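Long-range contacts in metallo-beta-lactamase (Serratia marcescens, PDB 3VPE), which probably hydrolyses the amide bond of beta-lactam antibiotics with a pair of zinc ions, as a subclass B3 metallo-beta-lactamase: residues 27-32 and 210-215; 72-77 and 149-154; 145-150 and 172-177. All blocks are in the same frame, centred on the assembly; numbering follows the deposited sequence.

Contact 1: residues 27-32 and 210-215; sequences SAVLLS and IAIAAH. With ZN (zinc ion), chain C.
Two hydrogen bonds from Ser27 hold the segments together where their CA atoms come nearest, opposite Ala214. The backbone N of Ser27 donates to Ala214 O at 3.0 Å, almost straight with an N-H...O angle of 166°. Its side chain adds the second bond: OG stands beside the backbone N, anti to the carbonyl carbon (chi1 -61°), and from there donates to Ala213 O over 2.8 Å. Both donors lie somewhat tilted from the planes of their carbonyls. One serine thus grips two successive carbonyl oxygens at the end of strand 210-213.

The apolar part is small: Ile212 turns CD1 toward Val29 CG2, 4.0 Å away. Its CG2 branch makes a plain van der Waals contact with the Ser27 hydroxyl, 3.8 Å from OG. Phe172 of strand 166-173 packs on Ser27, Val29 and Ile212 alike, and Thr18 of strand 18-20 also touches Val29 and Ile212.

Metal coordination begins one residue beyond the hydrogen-bonded pair, where His215 NE2 binds a zinc ion at 2.0 Å; Asp76 and His77 bind the same ion. Strands 29-31 and 210-213 belong to different sheets, and the contact joins these two sheets of the alpha-beta/beta-alpha sandwich of the metallo-beta-lactamase fold, beside its second zinc site.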
# COMPACT_ATOMS: atom_id res chain seq x y z
N SER A 27 -1.44 -6.48 -1.86
CA SER A 27 -2.08 -5.56 -2.79
C SER A 27 -1.13 -4.74 -3.63
O SER A 27 -0.09 -4.30 -3.17
CB SER A 27 -3.00 -4.56 -2.07
OG SER A 27 -4.03 -5.24 -1.39
N ALA A 28 -1.51 -4.59 -4.89
CA ALA A 28 -0.93 -3.57 -5.74
C ALA A 28 -2.08 -3.03 -6.59
O ALA A 28 -2.96 -3.79 -6.99
CB ALA A 28 0.20 -4.11 -6.61
N VAL A 29 -2.08 -1.72 -6.83
CA VAL A 29 -3.17 -1.05 -7.53
C VAL A 29 -2.63 -0.24 -8.69
O VAL A 29 -1.62 0.47 -8.58
CB VAL A 29 -4.01 -0.18 -6.57
CG1 VAL A 29 -4.81 0.89 -7.31
CG2 VAL A 29 -4.92 -1.07 -5.74
N LEU A 30 -3.32 -0.37 -9.84
CA LEU A 30 -3.03 0.49 -10.96
C LEU A 30 -4.13 1.51 -11.07
O LEU A 30 -5.30 1.14 -11.13
CB LEU A 30 -2.95 -0.33 -12.25
CG LEU A 30 -2.39 0.49 -13.40
CD1 LEU A 30 -0.88 0.68 -13.28
CD2 LEU A 30 -2.69 -0.21 -14.69
N LEU A 31 -3.77 2.78 -11.06
CA LEU A 31 -4.73 3.84 -11.25
C LEU A 31 -4.45 4.37 -12.64
O LEU A 31 -3.36 4.90 -12.93
CB LEU A 31 -4.51 4.93 -10.20
CG LEU A 31 -5.42 6.13 -10.26
CD1 LEU A 31 -6.84 5.68 -9.92
CD2 LEU A 31 -4.97 7.14 -9.18
N SER A 32 -5.42 4.19 -13.54
CA SER A 32 -5.16 4.38 -14.94
C SER A 32 -5.69 5.69 -15.50
O SER A 32 -6.65 6.24 -14.99
CB SER A 32 -5.72 3.17 -15.74
OG SER A 32 -7.14 3.12 -15.65
N ILE A 210 -13.89 3.56 -0.40
CA ILE A 210 -13.32 2.30 -0.82
C ILE A 210 -11.92 2.21 -0.21
O ILE A 210 -11.06 3.00 -0.57
CB ILE A 210 -13.20 2.19 -2.37
CG1 ILE A 210 -14.59 2.26 -3.03
CG2 ILE A 210 -12.47 0.89 -2.73
CD1 ILE A 210 -14.55 2.34 -4.55
N ALA A 211 -11.69 1.23 0.67
CA ALA A 211 -10.35 0.99 1.20
C ALA A 211 -9.75 -0.26 0.59
O ALA A 211 -10.41 -1.32 0.48
CB ALA A 211 -10.34 0.90 2.71
N ILE A 212 -8.49 -0.13 0.18
CA ILE A 212 -7.65 -1.26 -0.27
C ILE A 212 -6.50 -1.35 0.72
O ILE A 212 -5.67 -0.45 0.77
CB ILE A 212 -7.11 -1.08 -1.70
CG1 ILE A 212 -8.31 -0.89 -2.66
CG2 ILE A 212 -6.23 -2.27 -2.08
CD1 ILE A 212 -8.14 0.14 -3.77
N ALA A 213 -6.50 -2.39 1.55
CA ALA A 213 -5.44 -2.52 2.58
C ALA A 213 -4.23 -3.20 1.96
O ALA A 213 -4.34 -4.07 1.10
CB ALA A 213 -5.96 -3.34 3.77
N ALA A 214 -3.04 -2.79 2.41
CA ALA A 214 -1.80 -3.32 1.84
C ALA A 214 -1.76 -4.87 1.88
O ALA A 214 -1.34 -5.47 0.91
CB ALA A 214 -0.61 -2.68 2.53
N HIS A 215 -2.21 -5.45 3.00
CA HIS A 215 -2.57 -6.87 3.03
C HIS A 215 -4.06 -6.92 2.76
O HIS A 215 -4.84 -6.50 3.62
CB HIS A 215 -2.21 -7.47 4.39
CG HIS A 215 -0.73 -7.65 4.56
ND1 HIS A 215 -0.10 -8.80 4.20
CD2 HIS A 215 0.24 -6.78 5.05
CE1 HIS A 215 1.23 -8.65 4.40
NE2 HIS A 215 1.45 -7.42 4.94
ZN ZN C . 3.22 -6.39 4.95
O HOH W 1 4.98 -6.10 6.00
O HOH W 2 2.41 -5.07 6.53

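Contact 2: residues 72-77 and 149-154; sequences HSHEDH and GHTEGG. With ZN (zinc ion), chain B; ZN (zinc ion), chain C.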
# COMPACT_ATOMS: atom_id res chain seq x y z
N HIS A 72 5.04 1.21 2.32
CA HIS A 72 6.18 1.14 3.22
C HIS A 72 7.21 0.16 2.70
O HIS A 72 6.93 -0.73 1.87
CB HIS A 72 5.75 0.85 4.67
CG HIS A 72 5.25 -0.55 4.91
ND1 HIS A 72 3.95 -0.88 4.83
CD2 HIS A 72 5.93 -1.71 5.28
CE1 HIS A 72 3.80 -2.19 5.12
NE2 HIS A 72 5.01 -2.71 5.39
N SER A 73 8.43 0.34 3.22
CA SER A 73 9.63 -0.31 2.72
C SER A 73 9.95 -1.68 3.37
O SER A 73 11.06 -1.88 3.92
CB SER A 73 10.79 0.70 2.83
OG SER A 73 10.85 1.20 4.15
N HIS A 74 8.97 -2.59 3.34
CA HIS A 74 9.20 -4.00 3.71
C HIS A 74 9.17 -4.81 2.46
O HIS A 74 8.44 -4.45 1.52
CB HIS A 74 8.16 -4.49 4.69
CG HIS A 74 8.35 -3.98 6.08
ND1 HIS A 74 7.37 -3.97 6.99
CD2 HIS A 74 9.49 -3.48 6.71
CE1 HIS A 74 7.85 -3.47 8.14
NE2 HIS A 74 9.14 -3.17 7.97
N GLU A 75 9.93 -5.92 2.44
CA GLU A 75 10.06 -6.73 1.25
C GLU A 75 8.74 -7.20 0.64
O GLU A 75 8.67 -7.39 -0.58
CB GLU A 75 10.99 -7.94 1.49
CG GLU A 75 10.48 -8.96 2.51
CD GLU A 75 9.75 -10.15 1.89
OE1 GLU A 75 9.61 -10.21 0.64
OE2 GLU A 75 9.33 -11.05 2.65
N ASP A 76 7.73 -7.43 1.48
CA ASP A 76 6.45 -7.97 0.98
C ASP A 76 5.68 -6.94 0.13
O ASP A 76 4.87 -7.35 -0.73
CB ASP A 76 5.58 -8.63 2.07
CG ASP A 76 5.28 -7.74 3.27
OD1 ASP A 76 6.17 -6.93 3.66
OD2 ASP A 76 4.19 -7.92 3.85
N HIS A 77 5.94 -5.65 0.34
CA HIS A 77 5.28 -4.56 -0.46
C HIS A 77 6.16 -3.88 -1.46
O HIS A 77 5.69 -3.40 -2.50
CB HIS A 77 4.68 -3.50 0.49
CG HIS A 77 3.81 -4.10 1.55
ND1 HIS A 77 2.49 -4.41 1.35
CD2 HIS A 77 4.15 -4.59 2.80
CE1 HIS A 77 2.00 -4.99 2.46
NE2 HIS A 77 3.02 -5.11 3.36
N GLY A 149 4.69 4.12 11.98
CA GLY A 149 4.52 3.24 13.14
C GLY A 149 4.97 1.83 12.81
O GLY A 149 5.88 1.27 13.44
N HIS A 150 4.33 1.24 11.82
CA HIS A 150 4.81 -0.06 11.31
C HIS A 150 6.17 0.10 10.64
O HIS A 150 7.01 -0.84 10.70
CB HIS A 150 3.71 -0.59 10.37
CG HIS A 150 3.99 -1.90 9.70
ND1 HIS A 150 3.59 -3.09 10.22
CD2 HIS A 150 4.58 -2.17 8.49
CE1 HIS A 150 3.94 -4.08 9.36
NE2 HIS A 150 4.56 -3.52 8.32
N THR A 151 6.39 1.24 9.98
CA THR A 151 7.70 1.77 9.56
C THR A 151 7.69 3.28 9.77
O THR A 151 6.61 3.87 9.90
CB THR A 151 8.03 1.54 8.07
OG1 THR A 151 7.15 2.34 7.26
CG2 THR A 151 7.91 0.07 7.71
N GLU A 152 8.86 3.90 9.77
CA GLU A 152 8.94 5.36 10.01
C GLU A 152 8.36 6.20 8.87
O GLU A 152 7.76 7.25 9.11
CB GLU A 152 10.38 5.76 10.31
CG GLU A 152 10.50 7.17 10.88
CD GLU A 152 11.93 7.54 11.24
OE1 GLU A 152 12.83 6.67 11.12
OE2 GLU A 152 12.14 8.71 11.65
N GLY A 153 8.53 5.74 7.64
CA GLY A 153 8.12 6.52 6.48
C GLY A 153 6.86 6.02 5.79
O GLY A 153 6.63 6.35 4.62
N GLY A 154 6.02 5.28 6.51
CA GLY A 154 4.77 4.78 5.92
C GLY A 154 3.87 5.87 5.37
O GLY A 154 3.67 6.90 6.02
ZN ZN B . 5.36 -4.28 6.65
ZN ZN C . 3.22 -6.39 4.95
O HOH W 1 4.98 -6.10 6.00
O HOH W 2 2.41 -5.07 6.53
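His72 meets His150 and Thr151 at the dinuclear zinc centre of the metallo-beta-lactamase fold, where segment 72-77 carries the HxHxDH motif. With CG between its backbone N and carbonyl carbon (chi1 71°), the His72 ring is directed to the first zinc ion, which NE2 binds, and turns one face to CD2 of His150 in an offset edge-to-face pair with planes at 71°. His150 NE2 binds this zinc at 2.0 Å, the third histidine ligand and the one from the second segment. CB of His72 lies 3.3 Å from Thr151 OG1. With NE2 on the metal, the hydrogen bond from ND1 to Asp174 OD1 helps to hold the ring's rotation.

Ser73 centres an inverse gamma turn and leads to His74, the N-cap of the short helix that follows. His74 binds the same zinc ion, but through ND1, at 2.1 Å. Its ring lies obliquely to that of His150, with one face under the methyl of Thr151: CG2 is 3.8 Å from the ring centroid in a CH-pi contact. Asp111 takes the hydrogen bond of His74 NE2, and Asn98 holds Thr151 OG1.

Asp76 and His77 turn to the second zinc ion, which they bind with His215. Water 1 bridges the metals, 2.0 Å from the first zinc and 2.1 Å from the second, and donates a hydrogen bond to Asp76 OD1 at 2.8 Å.

Contact 3: residues 145-150 and 172-177; sequences HATPGH and FADSLT. With ZN (zinc ion), chain B; ACT (acetate ion), chain I.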
# COMPACT_ATOMS: atom_id res chain seq x y z
N HIS A 145 -0.59 10.70 2.78
CA HIS A 145 -0.86 10.88 4.22
C HIS A 145 0.16 10.13 5.03
O HIS A 145 0.24 8.90 4.94
CB HIS A 145 -2.25 10.38 4.58
CG HIS A 145 -3.34 10.98 3.75
ND1 HIS A 145 -4.18 11.92 4.24
CD2 HIS A 145 -3.73 10.73 2.45
CE1 HIS A 145 -5.06 12.27 3.28
NE2 HIS A 145 -4.79 11.54 2.19
N ALA A 146 0.97 10.84 5.82
CA ALA A 146 1.94 10.16 6.70
C ALA A 146 1.22 9.26 7.73
O ALA A 146 0.39 9.73 8.53
CB ALA A 146 2.83 11.21 7.39
N THR A 147 1.51 7.96 7.67
CA THR A 147 0.96 6.98 8.62
C THR A 147 2.09 6.09 9.17
O THR A 147 2.19 4.91 8.85
CB THR A 147 -0.19 6.14 7.99
OG1 THR A 147 0.27 5.43 6.82
CG2 THR A 147 -1.41 7.00 7.64
N PRO A 148 2.99 6.70 9.98
CA PRO A 148 4.12 5.96 10.52
C PRO A 148 3.75 5.01 11.65
O PRO A 148 2.64 5.06 12.19
CB PRO A 148 5.01 7.08 11.07
CG PRO A 148 4.02 8.11 11.52
CD PRO A 148 3.05 8.12 10.36
N GLY A 149 4.69 4.12 11.98
CA GLY A 149 4.52 3.24 13.14
C GLY A 149 4.97 1.83 12.81
O GLY A 149 5.88 1.27 13.44
N HIS A 150 4.33 1.24 11.82
CA HIS A 150 4.81 -0.06 11.31
C HIS A 150 6.17 0.10 10.64
O HIS A 150 7.01 -0.84 10.70
CB HIS A 150 3.71 -0.59 10.37
CG HIS A 150 3.99 -1.90 9.70
ND1 HIS A 150 3.59 -3.09 10.22
CD2 HIS A 150 4.58 -2.17 8.49
CE1 HIS A 150 3.94 -4.08 9.36
NE2 HIS A 150 4.56 -3.52 8.32
N PHE A 172 -5.69 3.71 -0.31
CA PHE A 172 -4.77 2.56 -0.24
C PHE A 172 -4.11 2.66 1.13
O PHE A 172 -3.21 3.47 1.33
CB PHE A 172 -3.77 2.59 -1.39
CG PHE A 172 -3.03 1.28 -1.61
CD1 PHE A 172 -3.23 0.56 -2.78
CD2 PHE A 172 -2.14 0.76 -0.67
CE1 PHE A 172 -2.56 -0.64 -3.03
CE2 PHE A 172 -1.45 -0.43 -0.90
CZ PHE A 172 -1.65 -1.14 -2.09
N ALA A 173 -4.60 1.84 2.08
CA ALA A 173 -4.23 1.93 3.48
C ALA A 173 -2.94 1.19 3.77
O ALA A 173 -2.83 -0.02 3.56
CB ALA A 173 -5.36 1.39 4.39
N ASP A 174 -1.96 1.94 4.22
CA ASP A 174 -0.72 1.32 4.69
C ASP A 174 -1.03 0.47 5.91
O ASP A 174 -2.07 0.63 6.59
CB ASP A 174 0.26 2.42 5.06
CG ASP A 174 1.67 1.89 5.30
OD1 ASP A 174 1.97 0.78 4.79
OD2 ASP A 174 2.45 2.63 5.95
N SER A 175 -0.11 -0.43 6.23
CA SER A 175 -0.27 -1.29 7.41
C SER A 175 -0.12 -0.54 8.70
O SER A 175 0.80 0.27 8.84
CB SER A 175 0.82 -2.36 7.38
OG SER A 175 0.68 -3.12 6.19
N LEU A 176 -1.01 -0.82 9.65
CA LEU A 176 -1.03 -0.13 10.95
C LEU A 176 -0.76 -1.13 12.06
O LEU A 176 -1.15 -0.91 13.22
CB LEU A 176 -2.38 0.55 11.19
CG LEU A 176 -2.82 1.54 10.09
CD1 LEU A 176 -4.14 2.24 10.45
CD2 LEU A 176 -1.74 2.59 9.76
N THR A 177 -0.08 -2.22 11.71
CA THR A 177 0.15 -3.33 12.64
C THR A 177 1.46 -3.27 13.46
O THR A 177 2.55 -3.06 12.89
CB THR A 177 0.16 -4.64 11.87
OG1 THR A 177 1.06 -4.50 10.75
CG2 THR A 177 -1.26 -4.94 11.36
ZN ZN B . 5.36 -4.28 6.65
C ACT I . -3.81 -3.31 9.62
O ACT I . -3.80 -4.53 9.34
OXT ACT I . -3.18 -2.52 8.89
CH3 ACT I . -4.59 -2.83 10.83
O HOH W 3 2.53 2.29 9.79
O HOH W 1 4.98 -6.10 6.00
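His150 extends its side chain along segment 172-177, with CG anti to the backbone N (chi1 179°). CB lies 3.4 Å from Ser175 O. Beyond it, one ring face is covered by Ser175 CB, which lies over the ring centre, 3.8 Å from the centroid and only 4° off the normal, a CH-pi contact. ND1 donates to Thr177 O at 2.9 Å, with an N-H...O angle of 163°; the oxygen lies close to the ring plane and accepts on a lone pair. At the tip NE2 binds zinc. The bond to Thr177 O at one ring nitrogen and the metal at the other set the ring's rotation, so Thr177 acts as a second-shell residue for this ligand.

Water 3 ties the backbones behind the ring, accepting from His150 N and donating to Thr147 O and Ser175 O. Further back, Thr147 OG1 lies 3.5 Å from Asp174 CB, the two side chains running antiparallel, and its hydroxyl is hydrogen-bonded to Thr156.

The two segments continue strands 140-146 and 166-173, which flank strand 155-163 in one sheet. Helix 190-204 packs on Thr147 and Leu176 through Val203, and helix 241-260 touches Thr177 through Arg252.

How the contacts relate
All three contacts are buried, and contacts 2 and 3 share Gly149 and His150. Contact 1 joins the two sheets by serine-to-carbonyl bonds and a little apolar packing; contact 2 is dominated by metal coordination and ring packing; contact 3 supplies a second-shell hydrogen bond and a bridging water. Contacts 1 and 3 reach neighbouring strands, 210-213 and 166-173, and Ala173 probably exchanges backbone hydrogen bonds with Ile212 and Ala214. The chemistry follows the place in the fold: sheet-to-sheet packing in contact 1 gives way to ligands and their supports on loops and a short helix in contacts 2 and 3, where contact 3 lends contact 2 its second-shell carboxylate.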